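Local coordinates for hypothetical protein AF1704 (Archaeoglobus fulgidus, PDB 1ZBM) that probably catalyses the conversion of cyclic dehypoxanthine futalosine into 1,4-dihydroxy-6-naphthoate, a step in menaquinone (vitamin K2) biosynthesis, at residues 135-140 and 161-166; 129-134 and 143-148; 206-211 and 244-249; 27-32 and 38-43; 64-69 and 258-263. One frame throughout, in Å; residues are numbered along the deposited sequence.

Interaction 1: residues 135-140 and 161-166; sequences RIIQAV and YGLKCV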
# COMPACT_ATOMS: atom_id res chain seq x y z
N ARG A 135 -0.75 10.05 13.11
CA ARG A 135 -0.71 11.37 13.72
C ARG A 135 -0.99 12.47 12.72
O ARG A 135 -1.08 13.64 13.07
CB ARG A 135 0.63 11.62 14.40
CG ARG A 135 0.49 12.64 15.50
CD ARG A 135 1.74 12.78 16.32
NE ARG A 135 1.56 13.73 17.41
CZ ARG A 135 1.11 14.98 17.27
NH1 ARG A 135 1.00 15.78 18.33
NH2 ARG A 135 0.78 15.44 16.06
N ILE A 136 -1.15 12.08 11.46
CA ILE A 136 -1.41 13.03 10.39
C ILE A 136 -2.71 13.81 10.61
O ILE A 136 -2.71 15.03 10.52
CB ILE A 136 -1.54 12.33 9.04
CG1 ILE A 136 -0.36 11.39 8.81
CG2 ILE A 136 -1.66 13.38 7.94
CD1 ILE A 136 0.97 12.06 8.65
N ILE A 137 -3.80 13.10 10.87
CA ILE A 137 -5.09 13.75 11.06
C ILE A 137 -5.07 14.75 12.19
O ILE A 137 -5.53 15.88 12.04
CB ILE A 137 -6.20 12.73 11.32
CG1 ILE A 137 -6.38 11.84 10.09
CG2 ILE A 137 -7.52 13.46 11.60
CD1 ILE A 137 -6.97 12.56 8.90
N GLN A 138 -4.56 14.33 13.34
CA GLN A 138 -4.50 15.22 14.49
C GLN A 138 -3.70 16.49 14.12
O GLN A 138 -4.18 17.61 14.33
CB GLN A 138 -3.86 14.50 15.68
CG GLN A 138 -3.96 15.26 17.00
CD GLN A 138 -3.34 14.51 18.17
OE1 GLN A 138 -2.52 15.06 18.91
NE2 GLN A 138 -3.73 13.24 18.33
N ALA A 139 -2.51 16.32 13.54
CA ALA A 139 -1.67 17.46 13.18
C ALA A 139 -2.37 18.49 12.29
O ALA A 139 -2.12 19.69 12.38
CB ALA A 139 -0.39 16.98 12.50
N VAL A 140 -3.24 18.01 11.41
CA VAL A 140 -3.94 18.92 10.52
C VAL A 140 -5.03 19.70 11.24
O VAL A 140 -5.10 20.94 11.14
CB VAL A 140 -4.55 18.15 9.36
CG1 VAL A 140 -5.32 19.10 8.45
CG2 VAL A 140 -3.44 17.46 8.59
N TYR A 161 -14.09 14.45 9.87
CA TYR A 161 -13.37 15.40 10.71
C TYR A 161 -13.55 16.80 10.17
O TYR A 161 -12.83 17.72 10.56
CB TYR A 161 -11.88 15.06 10.72
CG TYR A 161 -11.59 13.62 11.04
CD1 TYR A 161 -11.66 13.15 12.34
CD2 TYR A 161 -11.21 12.74 10.03
CE1 TYR A 161 -11.37 11.83 12.64
CE2 TYR A 161 -10.92 11.41 10.31
CZ TYR A 161 -11.00 10.96 11.62
OH TYR A 161 -10.68 9.66 11.92
N GLY A 162 -14.51 16.96 9.27
CA GLY A 162 -14.76 18.26 8.69
C GLY A 162 -13.64 18.72 7.77
O GLY A 162 -13.53 19.90 7.47
N LEU A 163 -12.80 17.78 7.33
CA LEU A 163 -11.70 18.12 6.44
C LEU A 163 -12.12 17.88 5.00
O LEU A 163 -13.11 17.18 4.74
CB LEU A 163 -10.47 17.26 6.76
CG LEU A 163 -9.78 17.36 8.14
CD1 LEU A 163 -8.75 16.24 8.26
CD2 LEU A 163 -9.13 18.72 8.33
N LYS A 164 -11.39 18.47 4.06
CA LYS A 164 -11.69 18.29 2.65
C LYS A 164 -10.43 18.11 1.82
O LYS A 164 -9.36 18.62 2.15
CB LYS A 164 -12.51 19.47 2.10
CG LYS A 164 -12.22 20.82 2.71
CD LYS A 164 -13.07 21.06 3.96
CE LYS A 164 -14.57 21.09 3.63
NZ LYS A 164 -14.94 22.19 2.68
N CYS A 165 -10.58 17.36 0.74
CA CYS A 165 -9.50 17.08 -0.17
C CYS A 165 -9.09 18.32 -0.95
O CYS A 165 -9.93 19.00 -1.56
CB CYS A 165 -9.91 15.96 -1.13
SG CYS A 165 -8.68 15.57 -2.39
N VAL A 166 -7.79 18.62 -0.91
CA VAL A 166 -7.23 19.77 -1.62
C VAL A 166 -6.42 19.28 -2.81
O VAL A 166 -6.10 20.04 -3.71
CB VAL A 166 -6.33 20.62 -0.70
CG1 VAL A 166 -7.16 21.22 0.42
CG2 VAL A 166 -5.22 19.76 -0.12
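I137 and V140, one turn apart on the crossover helix 136-141, rest on Y161 and L163, in the chain that leads into the outermost strand 164-168. The aromatic part is a CH-pi contact: CG2 of I137 stands 4.0 Å from the centroid of the Y161 ring and only 5° off its normal, so the methyl sits squarely over the face. It reaches that place because CG2 lies opposite the backbone N, while the other branch, CG1, swings its CD1 elsewhere. That CD1 meets CD1 of L163 at 4.1 Å. A branched isoleucine thus serves two neighbours at once. The helix joins strands 127-130 and 147-150, which run parallel on either side of strand 105-108, a beta-alpha-beta crossover within a domain of the type 2 periplasmic-binding-protein fold. V140 carries the same apolar surface onward, its CG1 touching CD2 of L163 at 3.8 Å. L163 is the shared partner, one methyl for each helix residue, and it is further backed by V94 of strand 92-95. Y161, at the solvent side, can cover I137 with a flat face while its hydroxyl end extends past the isoleucine. The side chain of I137 lies about 9 Å from that of H152, the predicted proton acceptor.

Interaction 2: residues 129-134 and 143-148; sequences VEMPFD and EEVDAG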
# COMPACT_ATOMS: atom_id res chain seq x y z
N VAL A 129 6.84 16.98 5.99
CA VAL A 129 7.11 16.78 7.41
C VAL A 129 6.98 15.32 7.79
O VAL A 129 5.88 14.85 8.09
CB VAL A 129 6.15 17.62 8.28
CG1 VAL A 129 6.56 17.52 9.75
CG2 VAL A 129 6.16 19.06 7.82
N GLU A 130 8.10 14.60 7.76
CA GLU A 130 8.14 13.18 8.11
C GLU A 130 7.34 12.99 9.40
O GLU A 130 7.54 13.74 10.36
CB GLU A 130 9.59 12.73 8.34
CG GLU A 130 9.77 11.23 8.45
CD GLU A 130 9.87 10.54 7.10
OE1 GLU A 130 10.00 9.29 7.07
OE2 GLU A 130 9.82 11.25 6.07
N MSE A 131 6.46 12.00 9.43
CA MSE A 131 5.62 11.77 10.60
C MSE A 131 4.83 10.46 10.47
O MSE A 131 4.39 10.10 9.38
CB MSE A 131 4.66 12.97 10.70
CG MSE A 131 3.61 12.90 11.78
SE MSE A 131 2.36 14.40 11.66
CE MSE A 131 3.64 15.86 11.73
N PRO A 132 4.65 9.72 11.58
CA PRO A 132 3.91 8.45 11.56
C PRO A 132 2.47 8.69 11.09
O PRO A 132 1.87 9.71 11.42
CB PRO A 132 4.00 7.96 13.00
CG PRO A 132 4.12 9.23 13.79
CD PRO A 132 5.07 10.06 12.96
N PHE A 133 1.91 7.75 10.33
CA PHE A 133 0.56 7.91 9.80
C PHE A 133 -0.49 8.21 10.88
O PHE A 133 -1.37 9.05 10.69
CB PHE A 133 0.13 6.68 8.99
CG PHE A 133 -0.54 5.61 9.82
CD1 PHE A 133 0.22 4.80 10.66
CD2 PHE A 133 -1.92 5.46 9.81
CE1 PHE A 133 -0.40 3.86 11.47
CE2 PHE A 133 -2.55 4.53 10.62
CZ PHE A 133 -1.78 3.72 11.46
N ASP A 134 -0.38 7.51 12.00
CA ASP A 134 -1.31 7.67 13.11
C ASP A 134 -1.26 9.04 13.79
O ASP A 134 -1.69 9.17 14.94
CB ASP A 134 -1.07 6.56 14.14
CG ASP A 134 0.36 6.53 14.62
OD1 ASP A 134 0.84 7.56 15.13
OD2 ASP A 134 1.01 5.48 14.47
N GLU A 143 -3.76 22.30 13.37
CA GLU A 143 -2.93 23.24 12.61
C GLU A 143 -1.43 23.18 12.91
O GLU A 143 -0.74 24.20 12.94
CB GLU A 143 -3.47 24.66 12.80
CG GLU A 143 -4.97 24.75 12.49
CD GLU A 143 -5.53 26.18 12.47
OE1 GLU A 143 -6.77 26.32 12.39
OE2 GLU A 143 -4.75 27.14 12.52
N GLU A 144 -0.94 21.97 13.11
CA GLU A 144 0.46 21.72 13.38
C GLU A 144 1.16 21.80 12.02
O GLU A 144 2.35 22.11 11.92
CB GLU A 144 0.60 20.33 13.97
CG GLU A 144 1.96 19.94 14.47
CD GLU A 144 1.91 18.56 15.10
OE1 GLU A 144 1.09 18.38 16.03
OE2 GLU A 144 2.68 17.67 14.67
N VAL A 145 0.39 21.53 10.97
CA VAL A 145 0.86 21.59 9.60
C VAL A 145 -0.24 22.20 8.73
O VAL A 145 -1.34 22.48 9.21
CB VAL A 145 1.22 20.17 9.09
CG1 VAL A 145 2.36 19.58 9.91
CG2 VAL A 145 -0.01 19.25 9.18
N ASP A 146 0.04 22.44 7.45
CA ASP A 146 -0.99 23.01 6.58
C ASP A 146 -1.85 21.92 5.98
O ASP A 146 -3.04 22.11 5.75
CB ASP A 146 -0.37 23.83 5.45
CG ASP A 146 0.47 25.00 5.96
OD1 ASP A 146 1.68 24.81 6.17
OD2 ASP A 146 -0.10 26.09 6.16
N ALA A 147 -1.23 20.77 5.72
CA ALA A 147 -1.95 19.66 5.11
C ALA A 147 -1.34 18.32 5.46
O ALA A 147 -0.23 18.25 5.97
CB ALA A 147 -1.99 19.84 3.60
N GLY A 148 -2.09 17.25 5.18
CA GLY A 148 -1.62 15.91 5.47
C GLY A 148 -1.92 14.93 4.34
O GLY A 148 -2.96 15.01 3.69
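The carboxylate of E144 is the flat group that M131 meets: the terminal methyl CE of this selenomethionine approaches OE2 at 3.6 Å, tilted out of the carboxylate plane. OE1 of the same group is taken by a salt bridge to NH2 of R135. Beyond the contact itself, the F133 ring has CB of D134 over one face, 3.8 Å above the plane and offset toward the rim, and it meets the ring of H152, the predicted proton acceptor, edge to face. M131 reaches across because its chain is extended through chi1 and chi2 and then turns at chi3 (-55°), which carries CE round to the other segment. There it also lies 4.3 Å from CG1 of V145. The same CG1 has CG2 of V129 at 4.4 Å, so V145 is packed from two residues of one segment, and its compact branched side chain suits a buried place under helix 136-141, where A139 and V140 also touch it. The turn that delivers E144 and V145 is a Schellman motif ending helix 136-141: E143, with positive phi, lets E144 N reach A139 O and E143 N reach V140 O. Chemically, the pairing with R135 would favour a charged E144, and the selenium-bound methyl, slightly polarised, can probably lie against OE2 without much cost while OE1 is held by R135.

Interaction 3: residues 206-211 and 244-249; sequences ESIAFA and DYTYNM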
# COMPACT_ATOMS: atom_id res chain seq x y z
N GLU A 206 -4.74 -17.96 -3.25
CA GLU A 206 -5.83 -18.63 -2.59
C GLU A 206 -6.36 -17.80 -1.44
O GLU A 206 -7.57 -17.72 -1.22
CB GLU A 206 -5.39 -19.99 -2.07
CG GLU A 206 -6.56 -20.83 -1.59
CD GLU A 206 -6.13 -22.19 -1.12
OE1 GLU A 206 -5.39 -22.87 -1.87
OE2 GLU A 206 -6.54 -22.58 -0.00
N SER A 207 -5.45 -17.17 -0.69
CA SER A 207 -5.88 -16.37 0.45
C SER A 207 -6.74 -15.17 0.04
O SER A 207 -7.71 -14.81 0.72
CB SER A 207 -4.66 -15.91 1.26
OG SER A 207 -5.06 -15.45 2.55
N ILE A 208 -6.36 -14.55 -1.09
CA ILE A 208 -7.07 -13.39 -1.65
C ILE A 208 -8.46 -13.80 -2.16
O ILE A 208 -9.47 -13.16 -1.84
CB ILE A 208 -6.26 -12.80 -2.83
CG1 ILE A 208 -4.88 -12.33 -2.34
CG2 ILE A 208 -7.03 -11.65 -3.48
CD1 ILE A 208 -3.88 -12.08 -3.45
N ALA A 209 -8.49 -14.87 -2.95
CA ALA A 209 -9.75 -15.37 -3.49
C ALA A 209 -10.68 -15.74 -2.34
O ALA A 209 -11.89 -15.51 -2.42
CB ALA A 209 -9.49 -16.58 -4.39
N PHE A 210 -10.13 -16.31 -1.28
CA PHE A 210 -10.94 -16.69 -0.13
C PHE A 210 -11.62 -15.46 0.49
O PHE A 210 -12.78 -15.52 0.89
CB PHE A 210 -10.09 -17.38 0.95
CG PHE A 210 -10.88 -17.79 2.17
CD1 PHE A 210 -11.38 -19.09 2.29
CD2 PHE A 210 -11.17 -16.86 3.17
CE1 PHE A 210 -12.15 -19.46 3.40
CE2 PHE A 210 -11.94 -17.21 4.28
CZ PHE A 210 -12.43 -18.51 4.40
N ALA A 211 -10.87 -14.36 0.59
CA ALA A 211 -11.40 -13.14 1.17
C ALA A 211 -12.60 -12.58 0.40
O ALA A 211 -13.58 -12.14 0.99
CB ALA A 211 -10.30 -12.09 1.27
N ASP A 244 -9.35 -7.99 -8.27
CA ASP A 244 -8.68 -8.59 -9.42
C ASP A 244 -7.19 -8.26 -9.53
O ASP A 244 -6.37 -9.15 -9.75
CB ASP A 244 -9.34 -8.16 -10.74
CG ASP A 244 -10.61 -8.89 -11.00
OD1 ASP A 244 -10.60 -10.15 -10.98
OD2 ASP A 244 -11.65 -8.22 -11.26
N TYR A 245 -6.86 -6.98 -9.41
CA TYR A 245 -5.48 -6.53 -9.53
C TYR A 245 -4.58 -7.19 -8.49
O TYR A 245 -3.40 -7.46 -8.75
CB TYR A 245 -5.38 -5.01 -9.37
CG TYR A 245 -6.14 -4.20 -10.40
CD1 TYR A 245 -6.06 -4.50 -11.76
CD2 TYR A 245 -6.90 -3.10 -10.02
CE1 TYR A 245 -6.72 -3.72 -12.71
CE2 TYR A 245 -7.56 -2.32 -10.96
CZ TYR A 245 -7.47 -2.63 -12.30
OH TYR A 245 -8.13 -1.86 -13.24
N THR A 246 -5.14 -7.44 -7.31
CA THR A 246 -4.41 -8.06 -6.22
C THR A 246 -4.24 -9.55 -6.51
O THR A 246 -3.20 -10.13 -6.20
CB THR A 246 -5.16 -7.90 -4.88
OG1 THR A 246 -5.76 -6.60 -4.83
CG2 THR A 246 -4.20 -8.05 -3.69
N TYR A 247 -5.25 -10.16 -7.11
CA TYR A 247 -5.16 -11.58 -7.41
C TYR A 247 -4.10 -11.88 -8.45
O TYR A 247 -3.38 -12.88 -8.34
CB TYR A 247 -6.51 -12.13 -7.89
CG TYR A 247 -6.50 -13.63 -8.07
CD1 TYR A 247 -6.64 -14.49 -6.98
CD2 TYR A 247 -6.35 -14.19 -9.33
CE1 TYR A 247 -6.63 -15.87 -7.14
CE2 TYR A 247 -6.34 -15.57 -9.51
CZ TYR A 247 -6.48 -16.41 -8.41
OH TYR A 247 -6.50 -17.76 -8.61
N ASN A 248 -4.00 -11.02 -9.46
CA ASN A 248 -3.01 -11.17 -10.54
C ASN A 248 -2.78 -9.81 -11.20
O ASN A 248 -3.70 -9.22 -11.78
CB ASN A 248 -3.54 -12.17 -11.58
CG ASN A 248 -2.49 -12.53 -12.62
OD1 ASN A 248 -1.39 -12.96 -12.28
ND2 ASN A 248 -2.83 -12.37 -13.89
N MSE A 249 -1.55 -9.31 -11.14
CA MSE A 249 -1.26 -8.01 -11.75
C MSE A 249 -1.41 -8.07 -13.27
O MSE A 249 -0.65 -8.76 -13.94
CB MSE A 249 0.16 -7.57 -11.39
CG MSE A 249 0.44 -6.10 -11.63
SE MSE A 249 2.26 -5.67 -11.16
CE MSE A 249 2.04 -5.57 -9.24
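Between 206-211 and 244-249 the backbones come nearest at I208 and Y247, whose CA atoms are 6.3 Å apart. Both residues reach across, I208 with its CD1. Its CG1 branch lies beside the backbone N (chi1 -61°) and carries CD1 to the end of the short helix 244-247, where it sits 3.4 Å from the carbonyl O of T246 and 4.0 Å from CG2 of the same residue. T246 thus offers its methyl to the interface, while its OG1 is engaged with N of N243. Y247 extends along the flank, its CG opposite the backbone N (chi1 -174°), so that CB of I208 lies at the ring edge and CE1 comes 4.0 Å from CB of A209. The small alanine leaves room for the ring beside the helix, and the hydroxyl suits the exposed side of the contact. R205, one turn before A209, also bonds O of Y247 through NE. T246 and M249 bond by backbone to G82 and S80 of edge strand 76-86, while helix 194-213 packs against them, in an alpha/beta domain of the periplasmic-binding-protein type.

Interaction 4: residues 27-32 and 38-43; sequences YAMTHG and LEIEHV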
# COMPACT_ATOMS: atom_id res chain seq x y z
N TYR A 27 -6.17 -13.05 5.78
CA TYR A 27 -6.99 -13.82 6.71
C TYR A 27 -6.94 -15.33 6.52
O TYR A 27 -6.67 -16.07 7.46
CB TYR A 27 -8.45 -13.37 6.65
CG TYR A 27 -9.38 -14.30 7.38
CD1 TYR A 27 -10.08 -15.30 6.71
CD2 TYR A 27 -9.49 -14.24 8.77
CE1 TYR A 27 -10.86 -16.22 7.40
CE2 TYR A 27 -10.26 -15.16 9.47
CZ TYR A 27 -10.94 -16.14 8.78
OH TYR A 27 -11.71 -17.04 9.49
N ALA A 28 -7.20 -15.79 5.30
CA ALA A 28 -7.19 -17.23 5.03
C ALA A 28 -5.85 -17.87 5.38
O ALA A 28 -5.81 -18.99 5.91
CB ALA A 28 -7.52 -17.48 3.55
N MSE A 29 -4.76 -17.17 5.09
CA MSE A 29 -3.43 -17.70 5.37
C MSE A 29 -3.09 -17.66 6.86
O MSE A 29 -2.50 -18.60 7.38
CB MSE A 29 -2.38 -16.93 4.57
CG MSE A 29 -1.03 -17.62 4.50
SE MSE A 29 0.30 -16.58 3.51
CE MSE A 29 -0.25 -17.05 1.70
N THR A 30 -3.46 -16.58 7.53
CA THR A 30 -3.19 -16.43 8.95
C THR A 30 -4.05 -17.36 9.83
O THR A 30 -3.81 -17.47 11.04
CB THR A 30 -3.39 -14.97 9.41
OG1 THR A 30 -4.68 -14.51 8.98
CG2 THR A 30 -2.32 -14.07 8.82
N HIS A 31 -5.04 -18.02 9.24
CA HIS A 31 -5.89 -18.92 10.01
C HIS A 31 -5.84 -20.36 9.54
O HIS A 31 -6.84 -21.07 9.62
CB HIS A 31 -7.34 -18.43 10.02
CG HIS A 31 -7.57 -17.24 10.88
ND1 HIS A 31 -6.97 -16.02 10.64
CD2 HIS A 31 -8.31 -17.08 12.00
CE1 HIS A 31 -7.34 -15.15 11.57
NE2 HIS A 31 -8.15 -15.77 12.42
N GLY A 32 -4.68 -20.79 9.07
CA GLY A 32 -4.51 -22.15 8.61
C GLY A 32 -5.56 -22.64 7.64
O GLY A 32 -5.77 -23.84 7.51
N LEU A 38 4.73 -24.86 3.11
CA LEU A 38 5.59 -23.80 3.60
C LEU A 38 5.32 -23.52 5.08
O LEU A 38 4.16 -23.46 5.49
CB LEU A 38 5.36 -22.51 2.81
CG LEU A 38 5.92 -22.39 1.40
CD1 LEU A 38 5.39 -21.11 0.75
CD2 LEU A 38 7.45 -22.36 1.44
N GLU A 39 6.38 -23.36 5.86
CA GLU A 39 6.25 -23.05 7.29
C GLU A 39 6.41 -21.53 7.38
O GLU A 39 7.52 -21.02 7.51
CB GLU A 39 7.36 -23.77 8.06
CG GLU A 39 7.22 -23.74 9.58
CD GLU A 39 8.34 -24.53 10.27
OE1 GLU A 39 8.49 -25.74 9.98
OE2 GLU A 39 9.06 -23.95 11.11
N ILE A 40 5.29 -20.82 7.31
CA ILE A 40 5.29 -19.37 7.33
C ILE A 40 5.22 -18.69 8.69
O ILE A 40 4.45 -19.09 9.57
CB ILE A 40 4.11 -18.83 6.48
CG1 ILE A 40 4.19 -19.42 5.06
CG2 ILE A 40 4.14 -17.32 6.43
CD1 ILE A 40 2.91 -19.29 4.27
N GLU A 41 6.05 -17.66 8.85
CA GLU A 41 6.08 -16.88 10.08
C GLU A 41 5.70 -15.45 9.68
O GLU A 41 6.40 -14.81 8.90
CB GLU A 41 7.48 -16.88 10.71
CG GLU A 41 7.55 -16.20 12.08
CD GLU A 41 8.91 -15.59 12.39
OE1 GLU A 41 9.94 -16.21 12.01
OE2 GLU A 41 8.96 -14.51 13.02
N HIS A 42 4.59 -14.96 10.21
CA HIS A 42 4.13 -13.63 9.90
C HIS A 42 4.74 -12.57 10.80
O HIS A 42 4.89 -12.76 12.01
CB HIS A 42 2.61 -13.53 9.99
CG HIS A 42 1.88 -14.31 8.94
ND1 HIS A 42 1.51 -15.63 9.11
CD2 HIS A 42 1.48 -13.96 7.70
CE1 HIS A 42 0.92 -16.06 8.01
NE2 HIS A 42 0.89 -15.06 7.14
N VAL A 43 5.06 -11.44 10.17
CA VAL A 43 5.63 -10.29 10.84
C VAL A 43 4.82 -9.10 10.36
O VAL A 43 4.77 -8.82 9.16
CB VAL A 43 7.11 -10.10 10.44
CG1 VAL A 43 7.69 -8.89 11.17
CG2 VAL A 43 7.92 -11.37 10.78
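The imidazole of H42 is met by T30 and M29 across the contact. CG2 of T30 makes a CH-pi contact over one face, 3.8 Å from the ring centroid and 12° off the normal. The threonine can do so because its methyl lies opposite the carbonyl carbon, directed at the strand, while OG1 turns back to the helix. On the opposite face, CG2 of I40, from the same strand as H42, stands 3.8 Å above the plane, displaced toward the rim, so the imidazole is sandwiched between two methyl groups. At the ring edge SE of M29, a selenomethionine, lies 5.0 Å from the centroid, a sulfur-aromatic type of contact made here by selenium.

The apolar part joins SE of M29 to CD1 of I40 at 3.8 Å, the two chains crossing at about a right angle. A long unbranched side chain suits this spot: M29 stays extended through chi2 and bends only at chi3 (-80°), which brings the selenium against both I40 CD1 and the edge of the imidazole.

No hydrogen bond crosses the contact; the polar ends of T30 and H31 turn back to their own helix. OG1 of T30 lies near O of F26, in the preceding turn, with O of Y27 also within reach, and ND1 of H31 makes a weak bond to Y27 O at 3.2 Å.

The contact closes the beta-alpha-beta unit of strand 11-16, helix 20-30 and strand 39-44. Here I40 also rests on V14 of the neighbouring parallel strand, while A203 of helix 194-213 touches M29.

Interaction 5: residues 64-69 and 258-263; sequences ISAHAY and KKLYEM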
# COMPACT_ATOMS: atom_id res chain seq x y z
N ILE A 64 5.41 -3.84 0.21
CA ILE A 64 6.29 -2.70 -0.02
C ILE A 64 5.71 -1.76 -1.06
O ILE A 64 5.18 -2.19 -2.08
CB ILE A 64 7.68 -3.16 -0.50
CG1 ILE A 64 8.62 -1.96 -0.58
CG2 ILE A 64 7.57 -3.78 -1.88
CD1 ILE A 64 10.02 -2.33 -1.00
N SER A 65 5.83 -0.46 -0.80
CA SER A 65 5.33 0.58 -1.70
C SER A 65 5.96 0.46 -3.08
O SER A 65 7.13 0.11 -3.20
CB SER A 65 5.64 1.96 -1.12
OG SER A 65 4.97 2.15 0.11
N ALA A 66 5.20 0.76 -4.14
CA ALA A 66 5.78 0.68 -5.48
C ALA A 66 7.00 1.60 -5.53
O ALA A 66 8.04 1.23 -6.08
CB ALA A 66 4.75 1.09 -6.54
N HIS A 67 6.88 2.79 -4.96
CA HIS A 67 7.97 3.75 -4.92
C HIS A 67 9.26 3.07 -4.42
O HIS A 67 10.25 2.98 -5.14
CB HIS A 67 7.60 4.90 -3.98
CG HIS A 67 8.68 5.92 -3.80
ND1 HIS A 67 8.60 6.92 -2.86
CD2 HIS A 67 9.86 6.11 -4.45
CE1 HIS A 67 9.68 7.68 -2.93
NE2 HIS A 67 10.46 7.21 -3.89
N ALA A 68 9.21 2.58 -3.18
CA ALA A 68 10.34 1.91 -2.56
C ALA A 68 10.92 0.80 -3.43
O ALA A 68 12.14 0.67 -3.54
CB ALA A 68 9.92 1.35 -1.21
N TYR A 69 10.05 0.02 -4.06
CA TYR A 69 10.48 -1.08 -4.92
C TYR A 69 11.53 -0.66 -5.94
O TYR A 69 12.44 -1.43 -6.25
CB TYR A 69 9.29 -1.70 -5.65
CG TYR A 69 9.70 -2.84 -6.55
CD1 TYR A 69 10.18 -4.03 -6.01
CD2 TYR A 69 9.71 -2.70 -7.94
CE1 TYR A 69 10.67 -5.04 -6.82
CE2 TYR A 69 10.21 -3.72 -8.77
CZ TYR A 69 10.69 -4.88 -8.18
OH TYR A 69 11.23 -5.89 -8.95
N LYS A 258 5.86 0.98 -14.98
CA LYS A 258 6.90 1.41 -15.91
C LYS A 258 6.81 2.92 -16.07
O LYS A 258 7.81 3.63 -15.94
CB LYS A 258 6.73 0.73 -17.28
CG LYS A 258 7.95 0.87 -18.18
CD LYS A 258 7.60 0.72 -19.67
CE LYS A 258 8.80 1.09 -20.57
NZ LYS A 258 8.45 1.20 -22.02
N LYS A 259 5.60 3.42 -16.32
CA LYS A 259 5.37 4.86 -16.50
C LYS A 259 5.72 5.64 -15.24
O LYS A 259 6.48 6.62 -15.28
CB LYS A 259 3.90 5.12 -16.86
CG LYS A 259 3.56 6.59 -17.02
CD LYS A 259 4.37 7.20 -18.14
CE LYS A 259 4.07 8.67 -18.31
NZ LYS A 259 5.00 9.23 -19.34
N LEU A 260 5.16 5.20 -14.12
CA LEU A 260 5.41 5.84 -12.84
C LEU A 260 6.91 6.03 -12.64
O LEU A 260 7.37 7.12 -12.30
CB LEU A 260 4.84 4.99 -11.70
CG LEU A 260 5.23 5.38 -10.27
CD1 LEU A 260 4.71 6.78 -9.94
CD2 LEU A 260 4.63 4.36 -9.30
N TYR A 261 7.68 4.96 -12.85
CA TYR A 261 9.13 5.01 -12.66
C TYR A 261 9.81 5.98 -13.61
O TYR A 261 10.69 6.75 -13.21
CB TYR A 261 9.73 3.61 -12.81
CG TYR A 261 9.33 2.64 -11.71
CD1 TYR A 261 9.50 1.26 -11.89
CD2 TYR A 261 8.79 3.08 -10.50
CE1 TYR A 261 9.14 0.35 -10.89
CE2 TYR A 261 8.43 2.18 -9.49
CZ TYR A 261 8.61 0.81 -9.70
OH TYR A 261 8.25 -0.09 -8.72
N GLU A 262 9.39 5.95 -14.87
CA GLU A 262 9.95 6.84 -15.88
C GLU A 262 9.76 8.28 -15.41
O GLU A 262 10.70 9.07 -15.43
CB GLU A 262 9.26 6.60 -17.22
CG GLU A 262 9.70 5.30 -17.87
CD GLU A 262 8.87 4.90 -19.07
OE1 GLU A 262 9.22 3.88 -19.70
OE2 GLU A 262 7.87 5.58 -19.38
N MSE A 263 8.55 8.60 -14.97
CA MSE A 263 8.29 9.95 -14.49
C MSE A 263 9.19 10.29 -13.31
O MSE A 263 9.66 11.42 -13.21
CB MSE A 263 6.83 10.10 -14.06
CG MSE A 263 5.83 10.08 -15.20
SE MSE A 263 4.01 10.30 -14.56
CE MSE A 263 3.99 12.23 -14.40
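A66 and Y69, the first and last residues of the short helix 66-69 that follows strand 61-65, receive Y261 and L260 of helix 251-265, a strand-to-helix junction of the alpha/beta domain meeting a C-terminal helix. The tight part centres on the hydroxyl of Y261, which approaches both A66 O and Y69. Y261 OH donates to A66 O at 3.0 Å, standing 35° above the carbonyl plane with a C=O...donor angle of 126°. A tyrosine suits this place because its long rigid side chain reaches from helix 251-265 to the carbonyl and ends in a single donor. The apolar part is slacker: CB of A66 and CD2 of L260 meet at 4.3 Å, the small alanine accommodating the leucine, which also touches L117. Away from the junction, K258 and E262 lie on the solvent side of helix 251-265, linked by a long salt bridge, NZ to OE1 3.6 Å. A66 also adjoins T114, a predicted substrate-binding residue. The Y69 and Y261 side chains cross at about a right angle, and the Y261 OH lies in the plane of the Y69 ring at its edge, 3.1 Å from CD2.

How the interactions relate
Interactions 1 and 2 belong to one sheet and interactions 4 and 5 to the other, two five-strand sheets with the strand order of type 2 periplasmic-binding-protein domains. Interactions 1 and 2, with centres 9 Å apart, interlock along the chain: strand 127-130, helix 136-141 and strand 147-150 follow one another, and R135 and E144 tie them. Interactions 3 and 4, with centres 16 Å apart, also touch, S207 of helix 194-213 meeting M29 and A28 of helix 20-30. Their centres lie about 32 to 35 Å from those of interactions 1 and 2, across the chain's centre. Interaction 5 spans 189 residues, enclosing interactions 1, 2 and 3, so helix 251-265, near the end of the chain, packs back on helix 66-69, where A66 adjoins the predicted substrate-binding T114.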